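Local coordinates for protein immunoreactive 84kD antigen PG93 (Porphyromonas gingivalis, PDB 5M11) that serves as an essential cell-surface component of the type IX secretion system of this oral bacterium and binds calcium and zinc ions, at residues 26-31 with 68-73; 114-119 with 151-156; 37-42 with 51-56; 20-25 with 282-287; 58-63 with 85-90. All coordinates share one frame; numbering follows the deposited sequence.

Contact 1: 26-31 with 68-73; sequences VETPKK and IAYSEQ
Tyr70 turns its ring toward Val26 and Pro29 because its CG stands opposite the backbone N (chi1 177°), and Val26 answers with both methyls: chi1 of 168° sends CG1 to the tyrosine and CG2 to Ile68. These residues line a seam of the N-terminal beta-propeller, where the innermost strands of two successive blades, 22-27 and 65-71, run roughly alongside each other. No hydrogen bond links segments 26-31 and 68-73, and what joins these two segments is therefore side-chain packing. Val26 CG2 lies 3.6 Å from Ile68 CG1, while Val26 CG1 rests against Tyr70 CB at 3.8 Å. Past the end of its strand, the chain wraps along the tyrosine ring. Thr28 OG1 sits over one face of it, 3.8 Å from Tyr70 CD1, with the two side chains meeting at nearly a right angle. Glu27 points the other way: its carboxylate is held by Ser278, Lys45 and the backbone of Met275. Ile68 also packs onto Phe33 and Val35 of strand 32-36. Farther along, at exposed Pro29, the pyrrolidine ring slants across the phenol end of Tyr70, and Pro29 CD comes 3.4 Å from Tyr70 CZ.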
# COMPACT_ATOMS: atom_id res chain seq x y z
N VAL A 26 -13.29 -11.95 14.78
CA VAL A 26 -13.10 -12.29 16.20
C VAL A 26 -14.19 -11.58 17.03
O VAL A 26 -14.37 -10.36 16.88
CB VAL A 26 -11.67 -11.89 16.70
CG1 VAL A 26 -11.54 -11.94 18.22
CG2 VAL A 26 -10.58 -12.72 16.05
N GLU A 27 -14.86 -12.32 17.94
CA GLU A 27 -15.85 -11.73 18.85
C GLU A 27 -15.17 -11.25 20.15
O GLU A 27 -14.42 -12.01 20.76
CB GLU A 27 -16.99 -12.70 19.19
CG GLU A 27 -18.16 -12.01 19.88
CD GLU A 27 -19.13 -12.87 20.65
OE1 GLU A 27 -19.34 -14.04 20.25
OE2 GLU A 27 -19.72 -12.37 21.64
N THR A 28 -15.48 -10.00 20.57
CA THR A 28 -15.04 -9.29 21.78
C THR A 28 -16.31 -9.03 22.61
O THR A 28 -17.35 -8.88 21.98
CB THR A 28 -14.28 -8.01 21.33
OG1 THR A 28 -12.96 -8.37 20.93
CG2 THR A 28 -14.25 -6.87 22.38
N PRO A 29 -16.29 -8.96 23.98
CA PRO A 29 -17.54 -8.70 24.73
C PRO A 29 -18.35 -7.51 24.22
O PRO A 29 -19.57 -7.62 24.19
CB PRO A 29 -17.06 -8.45 26.16
CG PRO A 29 -15.80 -9.21 26.26
CD PRO A 29 -15.15 -9.13 24.90
N LYS A 30 -17.70 -6.42 23.75
CA LYS A 30 -18.42 -5.25 23.24
C LYS A 30 -18.04 -4.86 21.77
O LYS A 30 -18.60 -3.90 21.24
CB LYS A 30 -18.21 -4.03 24.18
CG LYS A 30 -18.80 -4.18 25.60
CD LYS A 30 -20.23 -3.63 25.72
CE LYS A 30 -21.11 -4.47 26.62
NZ LYS A 30 -22.34 -3.75 27.02
N LYS A 31 -17.13 -5.61 21.10
CA LYS A 31 -16.69 -5.29 19.73
C LYS A 31 -16.53 -6.53 18.85
O LYS A 31 -16.57 -7.66 19.35
CB LYS A 31 -15.35 -4.52 19.77
CG LYS A 31 -15.45 -3.05 20.18
CD LYS A 31 -14.09 -2.47 20.60
CE LYS A 31 -13.92 -2.41 22.10
NZ LYS A 31 -13.03 -1.29 22.51
N ILE A 68 -5.74 -12.86 13.98
CA ILE A 68 -6.04 -12.27 15.29
C ILE A 68 -6.78 -13.26 16.21
O ILE A 68 -7.40 -14.21 15.72
CB ILE A 68 -6.87 -10.96 15.15
CG1 ILE A 68 -8.01 -11.10 14.11
CG2 ILE A 68 -5.96 -9.76 14.88
CD1 ILE A 68 -9.11 -9.97 14.16
N ALA A 69 -6.73 -13.01 17.52
CA ALA A 69 -7.48 -13.79 18.52
C ALA A 69 -7.59 -13.00 19.84
O ALA A 69 -6.73 -12.16 20.11
CB ALA A 69 -6.87 -15.16 18.74
N TYR A 70 -8.66 -13.24 20.62
CA TYR A 70 -8.95 -12.51 21.85
C TYR A 70 -8.78 -13.38 23.09
O TYR A 70 -9.19 -14.54 23.12
CB TYR A 70 -10.39 -11.95 21.79
CG TYR A 70 -10.89 -11.23 23.02
CD1 TYR A 70 -10.49 -9.92 23.30
CD2 TYR A 70 -11.85 -11.81 23.84
CE1 TYR A 70 -10.97 -9.24 24.42
CE2 TYR A 70 -12.33 -11.14 24.97
CZ TYR A 70 -11.89 -9.86 25.26
OH TYR A 70 -12.40 -9.20 26.36
N SER A 71 -8.18 -12.82 24.13
CA SER A 71 -8.05 -13.48 25.41
C SER A 71 -9.15 -12.94 26.32
O SER A 71 -9.01 -11.84 26.89
CB SER A 71 -6.67 -13.27 26.00
OG SER A 71 -6.66 -13.82 27.31
N GLU A 72 -10.26 -13.71 26.43
CA GLU A 72 -11.44 -13.43 27.26
C GLU A 72 -10.98 -13.11 28.70
O GLU A 72 -11.47 -12.15 29.31
CB GLU A 72 -12.40 -14.63 27.21
CG GLU A 72 -13.66 -14.54 28.06
CD GLU A 72 -14.60 -15.74 27.94
OE1 GLU A 72 -14.73 -16.29 26.82
OE2 GLU A 72 -15.24 -16.10 28.96
N GLN A 73 -9.99 -13.87 29.19
CA GLN A 73 -9.43 -13.72 30.52
C GLN A 73 -8.65 -12.40 30.64
O GLN A 73 -8.89 -11.67 31.59
CB GLN A 73 -8.53 -14.93 30.86
CG GLN A 73 -8.26 -15.14 32.35
CD GLN A 73 -6.97 -15.90 32.56
OE1 GLN A 73 -5.91 -15.32 32.87
NE2 GLN A 73 -7.01 -17.22 32.38

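Contact 2: 114-119 with 151-156; sequences RLLIVG and TDVAKL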
# COMPACT_ATOMS: atom_id res chain seq x y z
N ARG A 114 -2.42 -21.79 12.96
CA ARG A 114 -3.34 -21.73 14.10
C ARG A 114 -2.86 -20.74 15.17
O ARG A 114 -1.67 -20.71 15.52
CB ARG A 114 -3.55 -23.14 14.72
CG ARG A 114 -4.67 -23.23 15.76
CD ARG A 114 -6.07 -23.09 15.18
NE ARG A 114 -6.48 -24.24 14.36
CZ ARG A 114 -7.42 -24.19 13.42
NH1 ARG A 114 -8.07 -23.05 13.18
NH2 ARG A 114 -7.74 -25.27 12.73
N LEU A 115 -3.80 -19.92 15.67
CA LEU A 115 -3.59 -18.97 16.76
C LEU A 115 -4.60 -19.34 17.80
O LEU A 115 -5.76 -18.93 17.72
CB LEU A 115 -3.73 -17.52 16.27
CG LEU A 115 -3.61 -16.32 17.23
CD1 LEU A 115 -2.56 -16.53 18.31
CD2 LEU A 115 -3.31 -15.05 16.46
N LEU A 116 -4.20 -20.21 18.71
CA LEU A 116 -5.04 -20.75 19.76
C LEU A 116 -4.80 -20.02 21.08
O LEU A 116 -3.71 -20.10 21.63
CB LEU A 116 -4.72 -22.25 19.89
CG LEU A 116 -5.54 -23.02 20.91
CD1 LEU A 116 -6.95 -23.26 20.40
CD2 LEU A 116 -4.87 -24.31 21.25
N ILE A 117 -5.83 -19.34 21.62
CA ILE A 117 -5.70 -18.68 22.94
C ILE A 117 -6.41 -19.52 24.02
O ILE A 117 -7.64 -19.68 23.98
CB ILE A 117 -6.21 -17.21 22.94
CG1 ILE A 117 -5.34 -16.33 22.01
CG2 ILE A 117 -6.30 -16.68 24.37
CD1 ILE A 117 -5.60 -14.88 22.05
N VAL A 118 -5.63 -20.08 24.95
CA VAL A 118 -6.14 -20.87 26.09
C VAL A 118 -5.75 -20.13 27.35
O VAL A 118 -4.56 -20.04 27.65
CB VAL A 118 -5.60 -22.33 26.09
CG1 VAL A 118 -6.24 -23.13 27.20
CG2 VAL A 118 -5.80 -23.00 24.75
N GLY A 119 -6.73 -19.54 28.02
CA GLY A 119 -6.49 -18.77 29.24
C GLY A 119 -5.63 -17.54 29.02
O GLY A 119 -6.04 -16.59 28.34
N THR A 151 1.36 -27.95 11.54
CA THR A 151 0.05 -27.87 10.91
C THR A 151 -1.07 -27.34 11.87
O THR A 151 -1.89 -26.54 11.42
CB THR A 151 -0.24 -29.25 10.33
OG1 THR A 151 0.74 -29.49 9.32
CG2 THR A 151 -1.64 -29.38 9.76
N ASP A 152 -1.13 -27.79 13.14
CA ASP A 152 -2.19 -27.36 14.06
C ASP A 152 -1.83 -27.61 15.53
O ASP A 152 -0.88 -28.35 15.80
CB ASP A 152 -3.52 -28.09 13.72
CG ASP A 152 -4.77 -27.24 13.91
OD1 ASP A 152 -4.78 -26.39 14.84
OD2 ASP A 152 -5.74 -27.44 13.17
N VAL A 153 -2.59 -27.01 16.46
CA VAL A 153 -2.35 -27.19 17.88
C VAL A 153 -3.71 -27.27 18.64
O VAL A 153 -4.73 -26.70 18.20
CB VAL A 153 -1.36 -26.12 18.47
CG1 VAL A 153 -1.91 -24.69 18.42
CG2 VAL A 153 -0.88 -26.49 19.88
N ALA A 154 -3.71 -28.04 19.74
CA ALA A 154 -4.86 -28.22 20.60
C ALA A 154 -4.41 -28.44 22.06
O ALA A 154 -3.42 -29.13 22.32
CB ALA A 154 -5.72 -29.37 20.11
N LYS A 155 -5.12 -27.83 23.00
CA LYS A 155 -4.80 -27.96 24.40
C LYS A 155 -5.83 -28.88 25.02
O LYS A 155 -7.03 -28.77 24.75
CB LYS A 155 -4.77 -26.55 25.03
CG LYS A 155 -4.40 -26.47 26.50
CD LYS A 155 -2.94 -26.70 26.81
CE LYS A 155 -2.65 -26.36 28.26
NZ LYS A 155 -3.30 -27.30 29.21
N LEU A 156 -5.36 -29.79 25.86
CA LEU A 156 -6.19 -30.76 26.55
C LEU A 156 -6.12 -30.62 28.10
O LEU A 156 -5.50 -29.71 28.65
CB LEU A 156 -5.72 -32.18 26.14
CG LEU A 156 -6.00 -32.62 24.73
CD1 LEU A 156 -4.96 -33.62 24.29
CD2 LEU A 156 -7.34 -33.29 24.63
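Arg114 grips Asp152 side-on with two nitrogens. NE reaches Asp152 OD1 at 2.8 Å with an N-H...O angle of 164°, and Arg114 NH2 reaches Asp152 OD2 at 3.0 Å. Both oxygens lie close to the guanidinium plane and are met on their syn sides, but the two groups are not coplanar: their planes are turned 32° apart. Bends at chi2 and chi3 fold the arginine so that its guanidinium lies alongside the carboxylate instead of reaching past it. The aspartate is fixed from other directions as well. Its OD1 also accepts the backbone N-H of Val153 through the anti lone pair, at 2.8 Å from Val153 N, and OD2 takes a bond from the backbone N of Leu199. With this many donors the carboxylate is probably kept ionised.

Farther along the strands the contact becomes apolar. Leu116 CB lies 4.0 Å from Val153 CG1, and Val118 CG2 meets the aliphatic root of Lys155 at CB, 3.7 Å away, before the lysine chain bends off. Strands 112-118 and 150-155 are the innermost strands of consecutive propeller blades, nearly parallel and 7.0 Å apart at the segment axes, too far for a shared sheet. Each bonds to its own blade, 112-118 to strand 121-126 and 150-155 to strand 160-165, while Leu115 and Ile117 pack on strand 65-71 of the preceding blade.

Contact 3: 37-42 with 51-56; sequences NGVLYS and AKIFDR
Leu40 and Phe54 pack side chain to side chain across an antiparallel beta hairpin, which forms the outer half of a four-stranded propeller blade and grows looser toward its solvent side. Strand 39-42 is the third strand of the blade and 52-54 its outermost, weakly bonded edge. Ser42 N bonds to Lys52 O at 2.7 Å, almost straight at 174°. The return bond, Lys52 N to Ser42 O, is weak at 3.4 Å. Toward the other end, Phe54 N bonds to Leu40 O at 3.2 Å. Between these lies the non-hydrogen-bonded pair Tyr41 and Ile53.

Packing is closest on the face that carries Leu40, Ser42, Lys52 and Phe54. Leu40 CD2 comes 3.9 Å from Phe54 CB, and Phe33 of the second strand meets the Phe54 ring at about 45°. Ile68 and Val65 of the next blade also touch Leu40, so this face looks into the seam between blades.

The face of Tyr41 and Ile53 is thinner: here Val39 CG1 and Ile53 CD1 touch at 3.9 Å. Solvent also reaches the closely packed face at its exposed member, Lys52, whose extended chain runs outward until a bend at chi4 brings its NZ to Ser58 OG. That same ammonium stands above one face of Phe54, offset toward the rim of the ring. At the ring's edge, in its plane, Ser42 CB approaches Phe54 CE2 to 3.6 Å.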
# COMPACT_ATOMS: atom_id res chain seq x y z
N ASN A 37 -7.80 -7.79 3.99
CA ASN A 37 -6.62 -7.61 3.12
C ASN A 37 -5.35 -7.25 3.88
O ASN A 37 -4.31 -6.97 3.27
CB ASN A 37 -6.88 -6.59 1.98
CG ASN A 37 -7.89 -7.07 0.97
OD1 ASN A 37 -7.74 -8.14 0.36
ND2 ASN A 37 -8.98 -6.31 0.80
N GLY A 38 -5.41 -7.34 5.21
CA GLY A 38 -4.28 -7.05 6.10
C GLY A 38 -4.56 -5.88 7.01
O GLY A 38 -3.74 -5.54 7.87
N VAL A 39 -5.73 -5.25 6.81
CA VAL A 39 -6.15 -4.08 7.57
C VAL A 39 -7.04 -4.54 8.71
O VAL A 39 -8.09 -5.14 8.46
CB VAL A 39 -6.83 -3.00 6.68
CG1 VAL A 39 -7.17 -1.75 7.49
CG2 VAL A 39 -5.95 -2.65 5.49
N LEU A 40 -6.61 -4.29 9.95
CA LEU A 40 -7.36 -4.65 11.14
C LEU A 40 -8.38 -3.58 11.40
O LEU A 40 -8.09 -2.41 11.16
CB LEU A 40 -6.42 -4.83 12.36
CG LEU A 40 -7.09 -5.12 13.71
CD1 LEU A 40 -7.51 -6.56 13.82
CD2 LEU A 40 -6.19 -4.73 14.86
N TYR A 41 -9.59 -3.97 11.85
CA TYR A 41 -10.66 -3.02 12.17
C TYR A 41 -11.64 -3.58 13.19
O TYR A 41 -11.78 -4.79 13.33
CB TYR A 41 -11.38 -2.52 10.90
CG TYR A 41 -12.21 -3.54 10.15
CD1 TYR A 41 -13.55 -3.76 10.47
CD2 TYR A 41 -11.69 -4.20 9.03
CE1 TYR A 41 -14.33 -4.67 9.76
CE2 TYR A 41 -12.47 -5.10 8.30
CZ TYR A 41 -13.79 -5.32 8.66
OH TYR A 41 -14.58 -6.18 7.95
N SER A 42 -12.30 -2.67 13.91
CA SER A 42 -13.29 -2.91 14.95
C SER A 42 -14.70 -2.62 14.39
O SER A 42 -14.81 -1.90 13.40
CB SER A 42 -12.99 -1.99 16.13
OG SER A 42 -13.91 -2.14 17.20
N ALA A 51 -17.54 1.92 15.32
CA ALA A 51 -16.42 1.10 14.86
C ALA A 51 -15.09 1.90 14.75
O ALA A 51 -15.09 3.14 14.92
CB ALA A 51 -16.78 0.50 13.51
N LYS A 52 -13.96 1.20 14.47
CA LYS A 52 -12.65 1.87 14.38
C LYS A 52 -11.70 1.11 13.46
O LYS A 52 -11.63 -0.11 13.53
CB LYS A 52 -12.05 1.97 15.80
CG LYS A 52 -10.75 2.75 15.96
CD LYS A 52 -10.19 2.63 17.39
CE LYS A 52 -8.92 3.41 17.61
NZ LYS A 52 -7.79 2.85 16.82
N ILE A 53 -10.92 1.83 12.64
CA ILE A 53 -9.89 1.26 11.76
C ILE A 53 -8.50 1.46 12.48
O ILE A 53 -8.25 2.55 13.00
CB ILE A 53 -10.00 1.87 10.32
CG1 ILE A 53 -8.84 1.42 9.41
CG2 ILE A 53 -10.14 3.40 10.35
CD1 ILE A 53 -9.06 1.62 7.91
N PHE A 54 -7.66 0.40 12.58
CA PHE A 54 -6.37 0.36 13.33
C PHE A 54 -5.12 0.22 12.46
O PHE A 54 -4.84 -0.88 11.97
CB PHE A 54 -6.34 -0.84 14.31
CG PHE A 54 -7.28 -0.79 15.49
CD1 PHE A 54 -6.83 -0.38 16.73
CD2 PHE A 54 -8.59 -1.25 15.37
CE1 PHE A 54 -7.69 -0.36 17.83
CE2 PHE A 54 -9.45 -1.22 16.46
CZ PHE A 54 -9.00 -0.79 17.68
N ASP A 55 -4.30 1.28 12.39
CA ASP A 55 -3.04 1.30 11.62
C ASP A 55 -1.83 1.61 12.52
O ASP A 55 -1.95 1.68 13.75
CB ASP A 55 -3.13 2.33 10.47
CG ASP A 55 -3.47 3.76 10.88
OD1 ASP A 55 -3.68 4.01 12.09
OD2 ASP A 55 -3.54 4.64 9.99
N ARG A 56 -0.65 1.81 11.88
CA ARG A 56 0.59 2.12 12.57
C ARG A 56 0.49 3.48 13.24
O ARG A 56 1.15 3.71 14.25
CB ARG A 56 1.76 2.06 11.59
CG ARG A 56 2.47 0.72 11.64
CD ARG A 56 3.50 0.54 10.54
NE ARG A 56 4.68 1.39 10.70
CZ ARG A 56 5.52 1.69 9.72
NH1 ARG A 56 5.32 1.21 8.49
NH2 ARG A 56 6.57 2.48 9.94

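Contact 4: 20-25 with 282-287; sequences HKTEKA and YIALGE. With PEG (di(hydroxyethyl)ether), chain Q.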
# COMPACT_ATOMS: atom_id res chain seq x y z
N HIS A 20 -12.64 -3.85 2.00
CA HIS A 20 -13.02 -4.86 1.00
C HIS A 20 -13.10 -6.34 1.62
O HIS A 20 -13.96 -6.58 2.49
CB HIS A 20 -12.05 -4.71 -0.23
CG HIS A 20 -12.20 -5.66 -1.39
ND1 HIS A 20 -13.36 -6.38 -1.60
CD2 HIS A 20 -11.31 -5.98 -2.35
CE1 HIS A 20 -13.13 -7.12 -2.67
NE2 HIS A 20 -11.91 -6.91 -3.16
N LYS A 21 -12.24 -7.29 1.17
CA LYS A 21 -12.25 -8.74 1.45
C LYS A 21 -11.96 -9.12 2.92
O LYS A 21 -10.80 -9.37 3.25
CB LYS A 21 -11.24 -9.43 0.51
CG LYS A 21 -11.42 -10.93 0.34
CD LYS A 21 -10.25 -11.48 -0.45
CE LYS A 21 -10.12 -12.98 -0.40
NZ LYS A 21 -8.75 -13.41 -0.76
N THR A 22 -13.01 -9.24 3.76
CA THR A 22 -12.90 -9.62 5.19
C THR A 22 -12.54 -11.11 5.25
O THR A 22 -13.38 -11.98 5.00
CB THR A 22 -14.18 -9.22 5.95
OG1 THR A 22 -14.27 -7.81 5.90
CG2 THR A 22 -14.18 -9.65 7.42
N GLU A 23 -11.27 -11.38 5.57
CA GLU A 23 -10.70 -12.72 5.61
C GLU A 23 -10.71 -13.34 7.02
O GLU A 23 -10.49 -14.55 7.13
CB GLU A 23 -9.28 -12.68 5.03
CG GLU A 23 -9.26 -12.51 3.52
CD GLU A 23 -8.00 -11.93 2.91
OE1 GLU A 23 -7.45 -10.96 3.48
OE2 GLU A 23 -7.62 -12.39 1.80
N LYS A 24 -10.97 -12.53 8.07
CA LYS A 24 -10.96 -12.98 9.47
C LYS A 24 -11.95 -12.18 10.32
O LYS A 24 -12.26 -11.03 9.98
CB LYS A 24 -9.55 -12.87 10.08
CG LYS A 24 -8.76 -14.17 10.01
CD LYS A 24 -7.53 -14.04 9.16
CE LYS A 24 -6.85 -15.37 8.95
NZ LYS A 24 -5.85 -15.26 7.85
N ALA A 25 -12.44 -12.79 11.43
CA ALA A 25 -13.43 -12.24 12.36
C ALA A 25 -13.23 -12.81 13.75
O ALA A 25 -12.99 -14.02 13.89
CB ALA A 25 -14.83 -12.56 11.87
N TYR A 282 -19.89 -14.46 14.52
CA TYR A 282 -19.59 -13.45 13.52
C TYR A 282 -18.75 -14.10 12.41
O TYR A 282 -17.71 -14.71 12.66
CB TYR A 282 -18.94 -12.25 14.21
CG TYR A 282 -19.90 -11.59 15.18
CD1 TYR A 282 -20.86 -10.68 14.75
CD2 TYR A 282 -19.88 -11.91 16.54
CE1 TYR A 282 -21.76 -10.09 15.64
CE2 TYR A 282 -20.77 -11.33 17.44
CZ TYR A 282 -21.72 -10.43 16.98
OH TYR A 282 -22.62 -9.89 17.86
N ILE A 283 -19.29 -14.06 11.20
CA ILE A 283 -18.81 -14.70 9.97
C ILE A 283 -18.05 -13.69 9.08
O ILE A 283 -18.46 -12.53 8.98
CB ILE A 283 -20.06 -15.31 9.21
CG1 ILE A 283 -21.01 -16.15 10.13
CG2 ILE A 283 -19.72 -16.09 7.95
CD1 ILE A 283 -20.33 -17.23 11.07
N ALA A 284 -16.96 -14.15 8.42
CA ALA A 284 -16.17 -13.41 7.43
C ALA A 284 -16.47 -14.05 6.07
O ALA A 284 -16.16 -15.23 5.85
CB ALA A 284 -14.69 -13.45 7.77
N LEU A 285 -17.17 -13.31 5.21
CA LEU A 285 -17.59 -13.82 3.91
C LEU A 285 -16.69 -13.30 2.79
O LEU A 285 -16.96 -13.54 1.62
CB LEU A 285 -19.06 -13.47 3.67
CG LEU A 285 -20.02 -14.17 4.64
CD1 LEU A 285 -21.31 -13.42 4.77
CD2 LEU A 285 -20.28 -15.58 4.23
N GLY A 286 -15.61 -12.65 3.19
CA GLY A 286 -14.62 -12.12 2.27
C GLY A 286 -15.12 -10.97 1.44
O GLY A 286 -15.40 -9.88 1.97
N GLU A 287 -15.26 -11.22 0.12
CA GLU A 287 -15.64 -10.22 -0.88
C GLU A 287 -17.00 -9.55 -0.53
O GLU A 287 -17.28 -8.46 -1.04
CB GLU A 287 -15.64 -10.84 -2.29
CG GLU A 287 -14.62 -10.21 -3.24
CD GLU A 287 -13.20 -10.76 -3.23
OE1 GLU A 287 -13.02 -11.99 -3.33
OE2 GLU A 287 -12.25 -9.93 -3.21
C1 PEG Q . -9.84 -9.18 -5.77
O1 PEG Q . -9.79 -9.28 -4.36
C2 PEG Q . -11.25 -9.10 -6.28
O2 PEG Q . -11.95 -8.03 -5.65
C3 PEG Q . -12.51 -7.11 -6.58
C4 PEG Q . -13.89 -6.68 -6.16
O4 PEG Q . -13.86 -5.73 -5.10
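Thr22 and Gly286 form a single antiparallel bridge at the seam where the first and last blades of the N-terminal propeller meet. Every strand of the two blades comes from its own continuous piece of chain, so this ring closes through contacts between blades and not by a strand lent from one end of the sequence. The bridge is modest. Thr22 N bonds to Gly286 O at 3.1 Å, and the reverse bond from Gly286 N to Thr22 O is weak and bent to 121°. Lys21 CA adds a CH...O contact to Gly286 O at 3.4 Å. Gly286 has a positive phi of 68°, a turn that takes the chain off the end of strand 280-284.

Small side chains fill the next step: Ala284 CB lies 3.9 Å from Thr22 CG2 and 4.2 Å from Ala25 CB.

On the solvent-facing end, His20 and Glu287 share a di(hydroxyethyl)ether molecule, probably from the crystallisation liquor. His20 NE2 donates to its O2 at 2.7 Å, and its O1 bonds to Glu287 OE2 at 2.8 Å. Lys21 runs past Glu287 to a salt bridge with Glu23.

Behind the bridge, strand 22-27 pairs with 32-36, with a classic beta bulge where Glu23 and Lys24 both face Val35. Strand 280-284 lies between 271-273 and 290-294, and Leu290 of the latter touches Thr22 and Ala25.

Contact 5: 58-63 with 85-90; sequences SGLSDT and NIDILD
The loop that leads from the outer edge of the first propeller blade to the innermost strand of the second is anchored through Ser61 and Asp62, which hold on to strand 86-89 or the residue just before it. Asp87 receives Ser61 with both carboxylate oxygens. The backbone Ser61 N points straight at Asp87 OD2, 2.8 Å away and at 174°, while Ser61 OG donates to Asp87 OD1 at 2.7 Å. Each bond uses a syn lone pair, and the serine hydroxyl, swung beside its own backbone N (chi1 -42°), is placed to join that N in the grip. Strand 86-89 is the third of the second blade, so the loop crosses the blade's outer part on its way inward, and the blade itself braces the acceptor: Tyr81 OH also bonds to Asp87 OD2, and Asn97 ND2 to Asp87 OD1. Leu60 CB packs beside the carboxylate, 3.8 Å from Asp87 OD2. A second anchor lies next to the first. Asn85 ND2 donates to Asp62 OD2 at 2.9 Å and 176°, the oxygen lying in the amide plane although the amide and carboxylate planes stand almost perpendicular. The other oxygen, Asp62 OD1, accepts the backbone N of Thr63 at 3.0 Å.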
# COMPACT_ATOMS: atom_id res chain seq x y z
N SER A 58 -2.29 4.49 14.65
CA SER A 58 -3.12 4.20 15.82
C SER A 58 -2.32 3.63 17.02
O SER A 58 -2.88 3.50 18.11
CB SER A 58 -4.24 3.23 15.43
OG SER A 58 -4.99 2.82 16.56
N GLY A 59 -1.06 3.27 16.80
CA GLY A 59 -0.21 2.69 17.83
C GLY A 59 0.32 1.30 17.53
O GLY A 59 1.11 0.77 18.30
N LEU A 60 -0.10 0.71 16.40
CA LEU A 60 0.34 -0.62 15.98
C LEU A 60 1.79 -0.55 15.50
O LEU A 60 2.24 0.49 15.02
CB LEU A 60 -0.59 -1.18 14.89
CG LEU A 60 -1.83 -2.00 15.33
CD1 LEU A 60 -2.82 -1.18 16.16
CD2 LEU A 60 -2.57 -2.51 14.13
N SER A 61 2.53 -1.65 15.69
CA SER A 61 3.96 -1.75 15.42
C SER A 61 4.33 -2.20 14.00
O SER A 61 5.51 -2.11 13.65
CB SER A 61 4.61 -2.69 16.42
OG SER A 61 4.14 -2.52 17.74
N ASP A 62 3.37 -2.72 13.20
CA ASP A 62 3.64 -3.22 11.83
C ASP A 62 2.42 -3.08 10.90
O ASP A 62 1.37 -2.62 11.34
CB ASP A 62 4.15 -4.67 11.86
CG ASP A 62 5.36 -4.90 10.98
OD1 ASP A 62 5.46 -4.23 9.89
OD2 ASP A 62 6.21 -5.75 11.35
N THR A 63 2.55 -3.50 9.61
CA THR A 63 1.53 -3.25 8.59
C THR A 63 0.53 -4.40 8.22
O THR A 63 -0.67 -4.09 8.24
CB THR A 63 2.21 -2.77 7.30
OG1 THR A 63 3.08 -1.68 7.63
CG2 THR A 63 1.21 -2.28 6.23
N ASN A 85 5.80 -10.57 13.10
CA ASN A 85 5.63 -9.69 14.26
C ASN A 85 4.32 -9.96 15.01
O ASN A 85 3.34 -10.44 14.43
CB ASN A 85 5.65 -8.24 13.80
CG ASN A 85 6.34 -7.30 14.74
OD1 ASN A 85 6.49 -7.54 15.95
ND2 ASN A 85 6.74 -6.17 14.21
N ILE A 86 4.30 -9.62 16.30
CA ILE A 86 3.16 -9.76 17.21
C ILE A 86 2.95 -8.45 17.98
O ILE A 86 3.92 -7.80 18.42
CB ILE A 86 3.38 -10.94 18.20
CG1 ILE A 86 3.35 -12.32 17.49
CG2 ILE A 86 2.42 -10.90 19.37
CD1 ILE A 86 4.30 -13.31 18.05
N ASP A 87 1.68 -8.10 18.16
CA ASP A 87 1.24 -6.97 18.96
C ASP A 87 0.18 -7.46 19.92
O ASP A 87 -0.56 -8.40 19.59
CB ASP A 87 0.67 -5.84 18.06
CG ASP A 87 1.66 -4.77 17.63
OD1 ASP A 87 2.82 -4.79 18.10
OD2 ASP A 87 1.25 -3.88 16.85
N ILE A 88 0.12 -6.87 21.14
CA ILE A 88 -0.91 -7.19 22.12
C ILE A 88 -1.64 -5.91 22.38
O ILE A 88 -1.02 -4.93 22.81
CB ILE A 88 -0.41 -7.89 23.41
CG1 ILE A 88 0.27 -9.23 23.06
CG2 ILE A 88 -1.60 -8.15 24.34
CD1 ILE A 88 1.23 -9.78 24.07
N LEU A 89 -2.92 -5.89 22.06
CA LEU A 89 -3.82 -4.76 22.22
C LEU A 89 -4.60 -4.96 23.52
O LEU A 89 -5.50 -5.81 23.57
CB LEU A 89 -4.76 -4.71 20.99
CG LEU A 89 -5.34 -3.37 20.57
CD1 LEU A 89 -5.72 -3.41 19.10
CD2 LEU A 89 -6.59 -3.04 21.36
N ASP A 90 -4.21 -4.24 24.58
CA ASP A 90 -4.87 -4.38 25.88
C ASP A 90 -6.25 -3.67 25.85
O ASP A 90 -6.59 -3.01 24.87
CB ASP A 90 -3.96 -3.91 27.05
CG ASP A 90 -3.81 -2.42 27.34
OD1 ASP A 90 -4.62 -1.62 26.83
OD2 ASP A 90 -2.93 -2.07 28.17

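How the contacts relate
Contacts 4, 1 and 2 lie at seams round the N-terminal propeller: last blade to first, first to second, third to fourth. Contacts 4 and 1 share strand 22-27, and Glu27 CG packs on Tyr282 CE2 at 3.6 Å. Between contacts 1 and 2, Ser71 OG probably bonds to Gly119 O at 3.0 Å. Contact 3, the outer hairpin of the first blade, is tied to contact 4 by Tyr41 OH and Thr22 OG1 at 2.6 Å, and leads straight on to contact 5, their centres about 11 Å apart. Metals flank this end: side chains of His20 and Asp62 lie about 9 Å from a bound zinc and about 7 Å from a bound calcium, respectively.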